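Local coordinates for radical SAM domain protein (PDB 6Y1X) that probably acts as a radical SAM carbide synthase in nitrogenase cofactor maturation, holding iron-sulfur clusters inside a barrel-like fold, at residues H37-E42 / F48-L53; V55-N60 / S82-P87; E123-V128 / L135-S140; L144-R149 / T159-T164. One frame throughout, in Å; residues are numbered along the deposited sequence.

Interaction 1 of 4, residues H37-E42 / F48-L53. With SF4 (iron/sulfur cluster), chain C.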
loop_
_atom_site.group_PDB
_atom_site.type_symbol
_atom_site.label_atom_id
_atom_site.label_comp_id
_atom_site.label_asym_id
_atom_site.label_seq_id
_atom_site.Cartn_x
_atom_site.Cartn_y
_atom_site.Cartn_z
ATOM N N HIS A 37 -10.811 11.694 0.662
ATOM C CA HIS A 37 -10.051 10.581 0.114
ATOM C C HIS A 37 -10.942 9.351 0.126
ATOM O O HIS A 37 -11.335 8.894 1.213
ATOM C CB HIS A 37 -8.789 10.338 0.937
ATOM C CG HIS A 37 -7.791 9.438 0.276
ATOM N ND1 HIS A 37 -8.146 8.278 -0.380
ATOM C CD2 HIS A 37 -6.443 9.529 0.174
ATOM C CE1 HIS A 37 -7.061 7.694 -0.857
ATOM N NE2 HIS A 37 -6.014 8.433 -0.534
ATOM N N PRO A 38 -11.286 8.786 -1.035
ATOM C CA PRO A 38 -12.229 7.653 -1.052
ATOM C C PRO A 38 -11.754 6.439 -0.276
ATOM O O PRO A 38 -12.590 5.663 0.203
ATOM C CB PRO A 38 -12.383 7.336 -2.548
ATOM C CG PRO A 38 -11.731 8.459 -3.291
ATOM C CD PRO A 38 -10.760 9.113 -2.371
ATOM N N CYS A 39 -10.443 6.254 -0.124
ATOM C CA CYS A 39 -9.915 5.085 0.563
ATOM C C CYS A 39 -9.752 5.295 2.061
ATOM O O CYS A 39 -9.489 4.325 2.781
ATOM C CB CYS A 39 -8.569 4.678 -0.050
ATOM S SG CYS A 39 -8.589 4.590 -1.857
ATOM N N PHE A 40 -9.921 6.522 2.551
ATOM C CA PHE A 40 -9.789 6.811 3.969
ATOM C C PHE A 40 -11.093 7.256 4.614
ATOM O O PHE A 40 -11.127 7.452 5.834
ATOM C CB PHE A 40 -8.712 7.882 4.201
ATOM C CG PHE A 40 -7.312 7.406 3.910
ATOM C CD1 PHE A 40 -6.891 7.193 2.606
ATOM C CD2 PHE A 40 -6.420 7.168 4.942
ATOM C CE1 PHE A 40 -5.606 6.756 2.337
ATOM C CE2 PHE A 40 -5.133 6.731 4.680
ATOM C CZ PHE A 40 -4.727 6.526 3.375
ATOM N N SER A 41 -12.156 7.434 3.832
ATOM C CA SER A 41 -13.451 7.841 4.357
ATOM C C SER A 41 -14.533 7.053 3.635
ATOM O O SER A 41 -14.518 6.962 2.403
ATOM C CB SER A 41 -13.673 9.348 4.178
ATOM O OG SER A 41 -14.945 9.740 4.658
ATOM N N GLU A 42 -15.457 6.475 4.405
ATOM C CA GLU A 42 -16.591 5.771 3.812
ATOM C C GLU A 42 -17.451 6.710 2.974
ATOM O O GLU A 42 -17.918 6.338 1.890
ATOM C CB GLU A 42 -17.419 5.094 4.902
ATOM C CG GLU A 42 -17.903 3.704 4.520
ATOM C CD GLU A 42 -18.282 2.859 5.724
ATOM O OE1 GLU A 42 -19.094 1.925 5.564
ATOM O OE2 GLU A 42 -17.762 3.126 6.828
ATOM N N PHE A 48 -16.163 10.825 -4.215
ATOM C CA PHE A 48 -14.960 11.323 -4.862
ATOM C C PHE A 48 -14.200 10.170 -5.506
ATOM O O PHE A 48 -14.339 9.007 -5.116
ATOM C CB PHE A 48 -14.069 12.071 -3.861
ATOM C CG PHE A 48 -14.791 13.146 -3.100
ATOM C CD1 PHE A 48 -15.325 14.240 -3.761
ATOM C CD2 PHE A 48 -14.943 13.057 -1.727
ATOM C CE1 PHE A 48 -15.997 15.233 -3.066
ATOM C CE2 PHE A 48 -15.611 14.042 -1.025
ATOM C CZ PHE A 48 -16.141 15.132 -1.694
ATOM N N GLY A 49 -13.373 10.515 -6.494
ATOM C CA GLY A 49 -12.604 9.550 -7.244
ATOM C C GLY A 49 -11.106 9.683 -7.007
ATOM O O GLY A 49 -10.598 10.680 -6.490
ATOM N N ARG A 50 -10.397 8.640 -7.420
ATOM C CA ARG A 50 -8.948 8.600 -7.384
ATOM C C ARG A 50 -8.439 8.064 -8.712
ATOM O O ARG A 50 -9.159 7.385 -9.451
ATOM C CB ARG A 50 -8.433 7.710 -6.248
ATOM C CG ARG A 50 -9.434 6.653 -5.802
ATOM C CD ARG A 50 -8.781 5.291 -5.606
ATOM N NE ARG A 50 -8.229 4.750 -6.848
ATOM C CZ ARG A 50 -8.031 3.454 -7.076
ATOM N NH1 ARG A 50 -8.349 2.557 -6.151
ATOM N NH2 ARG A 50 -7.523 3.054 -8.233
ATOM N N MET A 51 -7.181 8.373 -9.018
ATOM C CA MET A 51 -6.529 7.820 -10.196
ATOM C C MET A 51 -5.135 7.348 -9.818
ATOM O O MET A 51 -4.464 7.967 -8.988
ATOM C CB MET A 51 -6.478 8.839 -11.349
ATOM C CG MET A 51 -5.831 10.168 -11.014
ATOM S SD MET A 51 -5.839 11.280 -12.440
ATOM C CE MET A 51 -4.861 10.360 -13.621
ATOM N N HIS A 52 -4.714 6.249 -10.433
ATOM C CA HIS A 52 -3.382 5.691 -10.247
ATOM C C HIS A 52 -2.518 6.013 -11.454
ATOM O O HIS A 52 -2.977 5.940 -12.596
ATOM C CB HIS A 52 -3.448 4.175 -10.054
ATOM C CG HIS A 52 -3.914 3.757 -8.697
ATOM N ND1 HIS A 52 -4.001 2.435 -8.315
ATOM C CD2 HIS A 52 -4.330 4.484 -7.634
ATOM C CE1 HIS A 52 -4.446 2.366 -7.074
ATOM N NE2 HIS A 52 -4.655 3.596 -6.639
ATOM N N LEU A 53 -1.264 6.366 -11.199
ATOM C CA LEU A 53 -0.322 6.596 -12.285
ATOM C C LEU A 53 0.683 5.460 -12.297
ATOM O O LEU A 53 1.524 5.373 -11.390
ATOM C CB LEU A 53 0.385 7.940 -12.115
ATOM C CG LEU A 53 -0.564 9.140 -12.143
ATOM C CD1 LEU A 53 0.189 10.423 -11.838
ATOM C CD2 LEU A 53 -1.289 9.242 -13.478
HETATM FE FE1 SF4 C . -4.183 2.960 -2.132
HETATM FE FE2 SF4 C . -6.375 4.535 -2.481
HETATM FE FE3 SF4 C . -4.556 4.225 -4.480
HETATM FE FE4 SF4 C . -3.903 5.689 -2.241
HETATM S S1 SF4 C . -5.510 6.207 -3.804
HETATM S S2 SF4 C . -2.583 4.132 -3.299
HETATM S S3 SF4 C . -5.015 4.487 -0.626
HETATM S S4 SF4 C . -5.910 2.583 -3.606
#
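Pro38 packs against the start of strand 49-52, and this is where the two segments come closest. Its ring carbon CG sits 3.2 Å from Phe48 O and 3.9 Å from Arg50 CG. A compact, rigid proline suits a place where the loop must lie close against a strand, and its carbons meet the backbone carbonyl without a hydrogen bond. Beside it, Cys39 SG rests 3.8 Å from Arg50 CD and binds iron FE2 of the cluster at 2.3 Å. The loop around this sulfur ligand is braced from within: Cys39 N donates to His37 ND1 (3.1 Å, 154° at the hydrogen), although the donor stands 20° out of the imidazole plane. From the strand, His52 NE2 binds iron FE3 at 2.2 Å. Arg50 bends at chi2 and chi3, which brings its guanidinium flat over the His52 ring and sets NH1 3.5 Å from sulfide S4. The positive group so near the cluster would probably help to offset its negative charge. The other end is looser. The Phe48 CB points at the loop, but the ring swings off to a partly exposed place beside Glu36 and Lys105, leaving mainly CB to touch Pro38, at 4.3 Å. Beyond Cys39 the loop turns away, and Phe40 packs on His37 instead. With Cys138 and Glu75 as its other protein ligands, the arrangement forms the cluster site of mixed cysteine, histidine and glutamate ligands that NifB carries in addition to the radical SAM cysteine cluster, at the edge strand of the parallel sheet.

Interaction 2 of 4, residues V55-N60 / S82-P87. With SF4 (iron/sulfur cluster), chain D.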
loop_
_atom_site.group_PDB
_atom_site.type_symbol
_atom_site.label_atom_id
_atom_site.label_comp_id
_atom_site.label_asym_id
_atom_site.label_seq_id
_atom_site.Cartn_x
_atom_site.Cartn_y
_atom_site.Cartn_z
ATOM N N VAL A 55 3.720 4.363 -12.884
ATOM C CA VAL A 55 5.051 4.867 -13.207
ATOM C C VAL A 55 6.157 4.066 -12.544
ATOM O O VAL A 55 7.336 4.415 -12.700
ATOM C CB VAL A 55 5.191 6.360 -12.844
ATOM C CG1 VAL A 55 4.191 7.198 -13.621
ATOM C CG2 VAL A 55 4.990 6.563 -11.349
ATOM N N ALA A 56 5.826 3.004 -11.812
ATOM C CA ALA A 56 6.748 2.373 -10.867
ATOM C C ALA A 56 6.825 0.873 -11.130
ATOM O O ALA A 56 6.307 0.072 -10.346
ATOM C CB ALA A 56 6.316 2.642 -9.424
ATOM N N PRO A 57 7.484 0.455 -12.223
ATOM C CA PRO A 57 7.426 -0.963 -12.610
ATOM C C PRO A 57 8.276 -1.892 -11.756
ATOM O O PRO A 57 7.928 -3.065 -11.605
ATOM C CB PRO A 57 7.927 -0.942 -14.060
ATOM C CG PRO A 57 8.845 0.237 -14.111
ATOM C CD PRO A 57 8.159 1.272 -13.249
ATOM N N LYS A 58 9.402 -1.421 -11.231
ATOM C CA LYS A 58 10.273 -2.311 -10.476
ATOM C C LYS A 58 9.688 -2.588 -9.096
ATOM O O LYS A 58 9.047 -1.727 -8.487
ATOM C CB LYS A 58 11.674 -1.719 -10.321
ATOM C CG LYS A 58 12.363 -1.381 -11.632
ATOM C CD LYS A 58 13.808 -0.972 -11.398
ATOM C CE LYS A 58 13.909 0.386 -10.737
ATOM N NZ LYS A 58 15.325 0.848 -10.676
ATOM N N CYS A 59 9.957 -3.788 -8.589
ATOM C CA CYS A 59 9.692 -4.146 -7.204
ATOM C C CYS A 59 10.966 -4.645 -6.540
ATOM O O CYS A 59 11.899 -5.111 -7.201
ATOM C CB CYS A 59 8.607 -5.221 -7.081
ATOM S SG CYS A 59 7.971 -5.346 -5.399
ATOM N N ASN A 60 10.993 -4.540 -5.214
ATOM C CA ASN A 60 12.160 -4.918 -4.430
ATOM C C ASN A 60 11.931 -6.116 -3.524
ATOM O O ASN A 60 12.837 -6.479 -2.769
ATOM C CB ASN A 60 12.657 -3.724 -3.603
ATOM C CG ASN A 60 11.551 -3.054 -2.806
ATOM O OD1 ASN A 60 10.404 -3.504 -2.794
ATOM N ND2 ASN A 60 11.900 -1.966 -2.132
ATOM N N SER A 82 -0.946 -2.930 -16.501
ATOM C CA SER A 82 -1.008 -1.534 -16.904
ATOM C C SER A 82 0.133 -1.199 -17.856
ATOM O O SER A 82 1.236 -1.746 -17.765
ATOM C CB SER A 82 -0.937 -0.604 -15.690
ATOM O OG SER A 82 -2.124 -0.661 -14.917
ATOM N N ARG A 83 -0.153 -0.289 -18.778
ATOM C CA ARG A 83 0.903 0.345 -19.551
ATOM C C ARG A 83 1.737 1.239 -18.644
ATOM O O ARG A 83 1.197 2.086 -17.928
ATOM C CB ARG A 83 0.286 1.154 -20.690
ATOM C CG ARG A 83 1.272 1.967 -21.490
ATOM C CD ARG A 83 0.552 2.935 -22.417
ATOM N NE ARG A 83 1.451 3.956 -22.955
ATOM N N VAL A 84 3.053 1.045 -18.666
ATOM C CA VAL A 84 3.942 1.847 -17.833
ATOM C C VAL A 84 4.089 3.225 -18.463
ATOM O O VAL A 84 4.341 3.345 -19.667
ATOM C CB VAL A 84 5.305 1.156 -17.671
ATOM C CG1 VAL A 84 6.251 2.029 -16.854
ATOM C CG2 VAL A 84 5.133 -0.208 -17.027
ATOM N N LEU A 85 3.972 4.265 -17.643
ATOM C CA LEU A 85 4.093 5.644 -18.093
ATOM C C LEU A 85 5.379 6.268 -17.573
ATOM O O LEU A 85 5.798 5.998 -16.443
ATOM C CB LEU A 85 2.897 6.477 -17.627
ATOM C CG LEU A 85 1.517 6.043 -18.122
ATOM C CD1 LEU A 85 0.457 7.023 -17.655
ATOM C CD2 LEU A 85 1.515 5.943 -19.643
ATOM N N THR A 86 5.990 7.121 -18.391
ATOM C CA THR A 86 7.046 7.975 -17.886
ATOM C C THR A 86 6.415 9.089 -17.056
ATOM O O THR A 86 5.212 9.341 -17.165
ATOM C CB THR A 86 7.851 8.578 -19.034
ATOM O OG1 THR A 86 7.010 9.458 -19.783
ATOM C CG2 THR A 86 8.387 7.482 -19.952
ATOM N N PRO A 87 7.202 9.764 -16.209
ATOM C CA PRO A 87 6.654 10.908 -15.459
ATOM C C PRO A 87 5.945 11.932 -16.331
ATOM O O PRO A 87 4.880 12.433 -15.951
ATOM C CB PRO A 87 7.900 11.491 -14.783
ATOM C CG PRO A 87 8.751 10.283 -14.533
ATOM C CD PRO A 87 8.565 9.419 -15.758
HETATM FE FE1 SF4 D . 4.102 -8.221 -6.161
HETATM FE FE2 SF4 D . 4.512 -7.957 -3.512
HETATM FE FE3 SF4 D . 3.307 -5.950 -4.907
HETATM FE FE4 SF4 D . 5.965 -6.460 -5.243
HETATM S S1 SF4 D . 4.955 -5.708 -3.318
HETATM S S2 SF4 D . 4.432 -6.073 -6.911
HETATM S S3 SF4 D . 6.039 -8.749 -5.039
HETATM S S4 SF4 D . 2.465 -8.057 -4.555
HETATM O O HOH W 1 7.897 5.364 -15.409
#
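Val55 and Leu85 meet through a backbone carbonyl: Val55 CG1 lies 3.5 Å from Leu85 O, and Val55 CA approaches the same oxygen at 3.5 Å in a CA-H...O contact with an angle of 145° at the hydrogen. With CG1 anti to its own carbonyl carbon (chi1 -61°), the valine sets this methyl against the 82-87 segment. A second patch lies nearby, where the Pro57 ring and the Val84 side chain cross at about a right angle. Both methyls of Val84 take part: CG2 stands 4.1 Å from Pro57 CB, while CG1 lies at 4.1 Å from Pro57 CD. Branched valine and cyclic proline, both short and stiff, suit a surface seam of two irregular loops. A water donates to Val55 O at 2.9 Å and also approaches Leu85 O, though too closely for that second distance to be trusted. Farther out, Val55 is seated among Ala90, Val109 and Thr124, and Ala56 is held by backbone bonds to Gly111 and Gly113. Thr86 is the N-cap of helix 87-100: its side chain caps a backbone N just beyond the segment, and its own N is hydrogen-bonded to Glu89 OE1. Farther along, segment 55-60 reaches Cys59, whose SG binds iron FE4 of the second cluster at 2.3 Å; Cys59, Cys63 and Cys66 make up the CX3CX2C motif of radical SAM enzymes, and Cys72 is a further ligand. No direct hydrogen bond joins the two segments; their attachment rests on weak carbonyl contacts and apolar touches, while the firm anchors lie in the surrounding backbone.

Interaction 3 of 4, residues E123-V128 / L135-S140. With SF4 (iron/sulfur cluster), chain C.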
loop_
_atom_site.group_PDB
_atom_site.type_symbol
_atom_site.label_atom_id
_atom_site.label_comp_id
_atom_site.label_asym_id
_atom_site.label_seq_id
_atom_site.Cartn_x
_atom_site.Cartn_y
_atom_site.Cartn_z
ATOM N N GLU A 123 9.611 11.690 -9.166
ATOM C CA GLU A 123 9.549 12.693 -10.221
ATOM C C GLU A 123 8.109 12.967 -10.634
ATOM O O GLU A 123 7.737 14.119 -10.886
ATOM C CB GLU A 123 10.381 12.238 -11.418
ATOM C CG GLU A 123 10.524 13.279 -12.506
ATOM C CD GLU A 123 10.904 14.641 -11.956
ATOM O OE1 GLU A 123 10.174 15.615 -12.236
ATOM O OE2 GLU A 123 11.921 14.735 -11.234
ATOM N N THR A 124 7.283 11.922 -10.691
ATOM C CA THR A 124 5.890 12.087 -11.093
ATOM C C THR A 124 5.108 12.905 -10.072
ATOM O O THR A 124 4.423 13.871 -10.427
ATOM C CB THR A 124 5.233 10.720 -11.271
ATOM O OG1 THR A 124 5.881 10.007 -12.330
ATOM C CG2 THR A 124 3.762 10.881 -11.598
ATOM N N LEU A 125 5.210 12.542 -8.792
ATOM C CA LEU A 125 4.432 13.240 -7.777
ATOM C C LEU A 125 4.952 14.649 -7.546
ATOM O O LEU A 125 4.192 15.525 -7.122
ATOM C CB LEU A 125 4.441 12.447 -6.476
ATOM C CG LEU A 125 3.661 11.139 -6.551
ATOM C CD1 LEU A 125 3.860 10.374 -5.275
ATOM C CD2 LEU A 125 2.180 11.393 -6.813
ATOM N N ARG A 126 6.236 14.886 -7.814
ATOM C CA ARG A 126 6.753 16.247 -7.799
ATOM C C ARG A 126 6.137 17.075 -8.922
ATOM O O ARG A 126 5.782 18.242 -8.719
ATOM C CB ARG A 126 8.277 16.222 -7.913
ATOM C CG ARG A 126 8.929 17.584 -7.821
ATOM C CD ARG A 126 10.360 17.548 -8.330
ATOM N NE ARG A 126 10.426 17.292 -9.768
ATOM C CZ ARG A 126 10.305 18.232 -10.702
ATOM N NH1 ARG A 126 10.103 19.496 -10.354
ATOM N NH2 ARG A 126 10.383 17.909 -11.987
ATOM N N LEU A 127 5.994 16.485 -10.112
ATOM C CA LEU A 127 5.368 17.195 -11.222
ATOM C C LEU A 127 3.888 17.454 -10.958
ATOM O O LEU A 127 3.397 18.564 -11.190
ATOM C CB LEU A 127 5.534 16.403 -12.520
ATOM C CG LEU A 127 6.908 16.332 -13.186
ATOM C CD1 LEU A 127 6.863 15.370 -14.365
ATOM C CD2 LEU A 127 7.362 17.712 -13.641
ATOM N N VAL A 128 3.168 16.446 -10.465
ATOM C CA VAL A 128 1.736 16.604 -10.222
ATOM C C VAL A 128 1.484 17.625 -9.119
ATOM O O VAL A 128 0.636 18.515 -9.258
ATOM C CB VAL A 128 1.101 15.242 -9.888
ATOM C CG1 VAL A 128 -0.327 15.428 -9.392
ATOM C CG2 VAL A 128 1.144 14.332 -11.104
ATOM N N LEU A 135 -4.706 18.638 -5.452
ATOM C CA LEU A 135 -4.823 17.190 -5.407
ATOM C C LEU A 135 -4.176 16.614 -4.152
ATOM O O LEU A 135 -3.100 17.043 -3.725
ATOM C CB LEU A 135 -4.189 16.574 -6.653
ATOM C CG LEU A 135 -5.018 16.769 -7.924
ATOM C CD1 LEU A 135 -4.214 16.397 -9.158
ATOM C CD2 LEU A 135 -6.311 15.973 -7.859
ATOM N N ILE A 136 -4.832 15.616 -3.579
ATOM C CA ILE A 136 -4.247 14.845 -2.494
ATOM C C ILE A 136 -3.280 13.846 -3.105
ATOM O O ILE A 136 -3.645 13.087 -4.008
ATOM C CB ILE A 136 -5.335 14.136 -1.671
ATOM C CG1 ILE A 136 -6.318 15.154 -1.086
ATOM C CG2 ILE A 136 -4.712 13.249 -0.591
ATOM C CD1 ILE A 136 -7.585 14.535 -0.538
ATOM N N LEU A 137 -2.047 13.836 -2.615
ATOM C CA LEU A 137 -1.023 12.949 -3.142
ATOM C C LEU A 137 -0.872 11.764 -2.201
ATOM O O LEU A 137 -0.717 11.934 -0.987
ATOM C CB LEU A 137 0.311 13.677 -3.306
ATOM C CG LEU A 137 0.306 14.905 -4.219
ATOM C CD1 LEU A 137 1.690 15.534 -4.280
ATOM C CD2 LEU A 137 -0.191 14.554 -5.615
ATOM N N CYS A 138 -0.931 10.568 -2.775
ATOM C CA CYS A 138 -1.039 9.316 -2.047
ATOM C C CYS A 138 -0.066 8.318 -2.651
ATOM O O CYS A 138 0.228 8.368 -3.848
ATOM C CB CYS A 138 -2.481 8.774 -2.112
ATOM S SG CYS A 138 -2.898 7.371 -1.030
ATOM N N ILE A 139 0.465 7.431 -1.811
ATOM C CA ILE A 139 1.306 6.342 -2.289
ATOM C C ILE A 139 0.986 5.086 -1.499
ATOM O O ILE A 139 0.590 5.140 -0.331
ATOM C CB ILE A 139 2.826 6.654 -2.198
ATOM C CG1 ILE A 139 3.286 6.814 -0.745
ATOM C CG2 ILE A 139 3.200 7.863 -3.016
ATOM C CD1 ILE A 139 4.046 5.612 -0.208
ATOM N N SER A 140 1.190 3.949 -2.153
ATOM C CA SER A 140 1.159 2.630 -1.551
ATOM C C SER A 140 2.579 2.080 -1.546
ATOM O O SER A 140 3.385 2.413 -2.419
ATOM C CB SER A 140 0.215 1.698 -2.328
ATOM O OG SER A 140 0.358 0.343 -1.929
HETATM FE FE1 SF4 C . -4.183 2.960 -2.132
HETATM FE FE2 SF4 C . -6.375 4.535 -2.481
HETATM FE FE3 SF4 C . -4.556 4.225 -4.480
HETATM FE FE4 SF4 C . -3.903 5.689 -2.241
HETATM S S1 SF4 C . -5.510 6.207 -3.804
HETATM S S2 SF4 C . -2.583 4.132 -3.299
HETATM S S3 SF4 C . -5.015 4.487 -0.626
HETATM S S4 SF4 C . -5.910 2.583 -3.606
#
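Cys138 SG binds iron FE4 of the cluster at 2.3 Å and also has a hydrogen-bonding partner outside the two segments. The Cys138 side chain points away from the helix, toward the cluster, while Leu137 on the other face of the strand points at the helix. Helix 123-128 runs nearly antiparallel to strand 136-140 (169°), with their axes 10.0 Å apart, and leucine, valine and isoleucine fill the interval. Leu137 and Leu125 lie alongside, pointing opposite ways, with Leu137 CD2 standing 4.1 Å from Leu125 CD2; the same Leu137 CD2 meets Val128 CG1 at 3.9 Å. The Val128 and Leu135 side chains cross at about a right angle, with Val128 CG1 4.0 Å from Leu135 CD1. The tightest pair is Leu125 CD1 and Ile139 CG2 at 3.4 Å, closer than usual for two methyls. Ile139 presents CG2 there because that branch is anti to its carbonyl carbon, while CG1 takes the crowded position (chi1 65°). No hydrogen bond crosses this seam, so the helix is held by shape and by burial of apolar surface, and the sulfur ligand keeps to the far face of the strand, toward the cluster.

Interaction 4 of 4, residues L144-R149 / T159-T164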
loop_
_atom_site.group_PDB
_atom_site.type_symbol
_atom_site.label_atom_id
_atom_site.label_comp_id
_atom_site.label_asym_id
_atom_site.label_seq_id
_atom_site.Cartn_x
_atom_site.Cartn_y
_atom_site.Cartn_z
ATOM N N LEU A 144 9.361 -1.543 2.635
ATOM C CA LEU A 144 10.790 -1.820 2.766
ATOM C C LEU A 144 11.625 -0.550 2.655
ATOM O O LEU A 144 12.567 -0.354 3.429
ATOM C CB LEU A 144 11.238 -2.837 1.719
ATOM C CG LEU A 144 12.725 -3.196 1.800
ATOM C CD1 LEU A 144 13.098 -3.838 3.135
ATOM C CD2 LEU A 144 13.108 -4.103 0.638
ATOM N N LEU A 145 11.292 0.332 1.716
ATOM C CA LEU A 145 12.055 1.560 1.532
ATOM C C LEU A 145 11.411 2.767 2.200
ATOM O O LEU A 145 11.870 3.892 1.986
ATOM C CB LEU A 145 12.275 1.838 0.043
ATOM C CG LEU A 145 13.319 0.953 -0.639
ATOM C CD1 LEU A 145 13.348 1.192 -2.143
ATOM C CD2 LEU A 145 14.693 1.191 -0.019
ATOM N N LEU A 146 10.365 2.563 2.999
ATOM C CA LEU A 146 9.689 3.695 3.629
ATOM C C LEU A 146 10.615 4.480 4.553
ATOM O O LEU A 146 10.602 5.724 4.487
ATOM C CB LEU A 146 8.429 3.214 4.359
ATOM C CG LEU A 146 7.538 4.328 4.913
ATOM C CD1 LEU A 146 7.239 5.339 3.832
ATOM C CD2 LEU A 146 6.246 3.770 5.494
ATOM N N PRO A 147 11.428 3.859 5.418
ATOM C CA PRO A 147 12.347 4.676 6.230
ATOM C C PRO A 147 13.304 5.498 5.390
ATOM O O PRO A 147 13.602 6.645 5.742
ATOM C CB PRO A 147 13.108 3.639 7.068
ATOM C CG PRO A 147 12.285 2.426 7.048
ATOM C CD PRO A 147 11.502 2.428 5.776
ATOM N N ASP A 148 13.798 4.939 4.284
ATOM C CA ASP A 148 14.794 5.632 3.476
ATOM C C ASP A 148 14.191 6.751 2.635
ATOM O O ASP A 148 14.889 7.714 2.308
ATOM C CB ASP A 148 15.523 4.644 2.563
ATOM C CG ASP A 148 16.484 3.745 3.319
ATOM O OD1 ASP A 148 16.742 4.014 4.512
ATOM O OD2 ASP A 148 16.984 2.770 2.718
ATOM N N ARG A 149 12.906 6.663 2.290
ATOM C CA ARG A 149 12.316 7.613 1.359
ATOM C C ARG A 149 11.236 8.493 1.975
ATOM O O ARG A 149 10.675 9.335 1.265
ATOM C CB ARG A 149 11.725 6.880 0.144
ATOM C CG ARG A 149 12.740 6.102 -0.688
ATOM C CD ARG A 149 14.026 6.876 -0.960
ATOM N NE ARG A 149 13.853 8.039 -1.821
ATOM C CZ ARG A 149 14.099 8.041 -3.128
ATOM N NH1 ARG A 149 14.512 6.929 -3.724
ATOM N NH2 ARG A 149 13.928 9.149 -3.839
ATOM N N THR A 159 0.650 13.172 1.547
ATOM C CA THR A 159 -0.010 13.269 2.844
ATOM C C THR A 159 -0.642 11.966 3.306
ATOM O O THR A 159 -0.970 11.842 4.491
ATOM C CB THR A 159 -1.108 14.347 2.822
ATOM O OG1 THR A 159 -1.993 14.107 1.720
ATOM C CG2 THR A 159 -0.507 15.739 2.700
ATOM N N ASN A 160 -0.802 10.993 2.417
ATOM C CA ASN A 160 -1.483 9.744 2.721
ATOM C C ASN A 160 -0.602 8.617 2.221
ATOM O O ASN A 160 -0.121 8.663 1.086
ATOM C CB ASN A 160 -2.865 9.676 2.062
ATOM C CG ASN A 160 -3.827 10.718 2.598
ATOM O OD1 ASN A 160 -3.636 11.920 2.404
ATOM N ND2 ASN A 160 -4.876 10.259 3.269
ATOM N N ILE A 161 -0.420 7.595 3.051
ATOM C CA ILE A 161 0.494 6.499 2.750
ATOM C C ILE A 161 -0.185 5.189 3.113
ATOM O O ILE A 161 -0.744 5.055 4.206
ATOM C CB ILE A 161 1.831 6.633 3.507
ATOM C CG1 ILE A 161 2.600 7.865 3.025
ATOM C CG2 ILE A 161 2.679 5.382 3.320
ATOM C CD1 ILE A 161 3.851 8.144 3.825
ATOM N N THR A 162 -0.162 4.236 2.192
ATOM C CA THR A 162 -0.629 2.891 2.476
ATOM C C THR A 162 0.575 1.970 2.563
ATOM O O THR A 162 1.406 1.939 1.650
ATOM C CB THR A 162 -1.583 2.404 1.383
ATOM O OG1 THR A 162 -2.832 3.088 1.498
ATOM C CG2 THR A 162 -1.829 0.903 1.523
ATOM N N VAL A 163 0.668 1.221 3.653
ATOM C CA VAL A 163 1.709 0.218 3.821
ATOM C C VAL A 163 1.012 -1.128 3.887
ATOM O O VAL A 163 0.051 -1.290 4.646
ATOM C CB VAL A 163 2.549 0.467 5.088
ATOM C CG1 VAL A 163 3.614 -0.606 5.244
ATOM C CG2 VAL A 163 3.155 1.865 5.069
ATOM N N THR A 164 1.503 -2.100 3.129
ATOM C CA THR A 164 0.983 -3.456 3.239
ATOM C C THR A 164 1.810 -4.203 4.276
ATOM O O THR A 164 3.001 -4.457 4.073
ATOM C CB THR A 164 0.984 -4.167 1.889
ATOM O OG1 THR A 164 0.048 -3.515 1.022
ATOM C CG2 THR A 164 0.542 -5.626 2.059
#
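Leu146 opens helix 146-156 above strand 160-164, its CA 8.7 Å from that of Val163, a spacing that leaves the gap to be filled by side chains alone. Leu146 does this with both ends of its fork. Its CG stands anti to the backbone N (chi1 -173°), which carries the branch out toward the strand; there CD2 reaches Val163 CG2 at 3.7 Å, and CD1 lies more loosely, 4.4 Å from Ile161 CD1. The leucine and the valine meet at a slant, with one methyl from each in close contact. Leucine is long enough to span the gap, whereas the beta-branched Ile161 and Val163 suit an extended strand and offer compact methyls on its helix-facing side. Between them Thr162 turns to the opposite side, where it touches the iron-sulfur cluster and its OG1 is bonded to Lys215 NZ, a polar residue being apt for a cluster pocket. Each segment has a bond of its own. Leu145 is the N-cap, and its O receives Arg149 N at 3.0 Å in the first helical turn. In segment 159-164, Thr159 OG1 donates to Asn160 OD1 at 2.8 Å, lying in the carbonyl plane with a C=O...donor angle of 152°. The contact belongs to the beta-alpha-beta unit made by strand 136-141, helix 146-156 and strand 160-164: Ile161 also leans on Ile139 of the neighbouring strand, Val163 on Ile204 of helix 189-209, and Arg149 reaches across to Phe122 of helix 119-131 in a cation-pi contact.

How the interactions relate
From the N terminus the four contacts come in series, and none encloses or crosses another. Interaction 1 closes a short loop through helix 42-45 and ties the N-terminal region to the edge strand 49-52. Interaction 2 follows at once and closes the longer loop that holds the other two cysteines of the radical SAM motif, Cys63 and Cys66. Interactions 3 and 4 are helix-to-strand returns in successive beta-alpha-beta units; probable backbone bonds join their strands, Ile139 O to Thr162 N for one. Interactions 1 and 3 share one cluster, and interaction 4 touches it through Thr162. Thr124 links interaction 3 to Val55 and Pro87 of interaction 2, and Asn60 packs on Leu144 and Leu145.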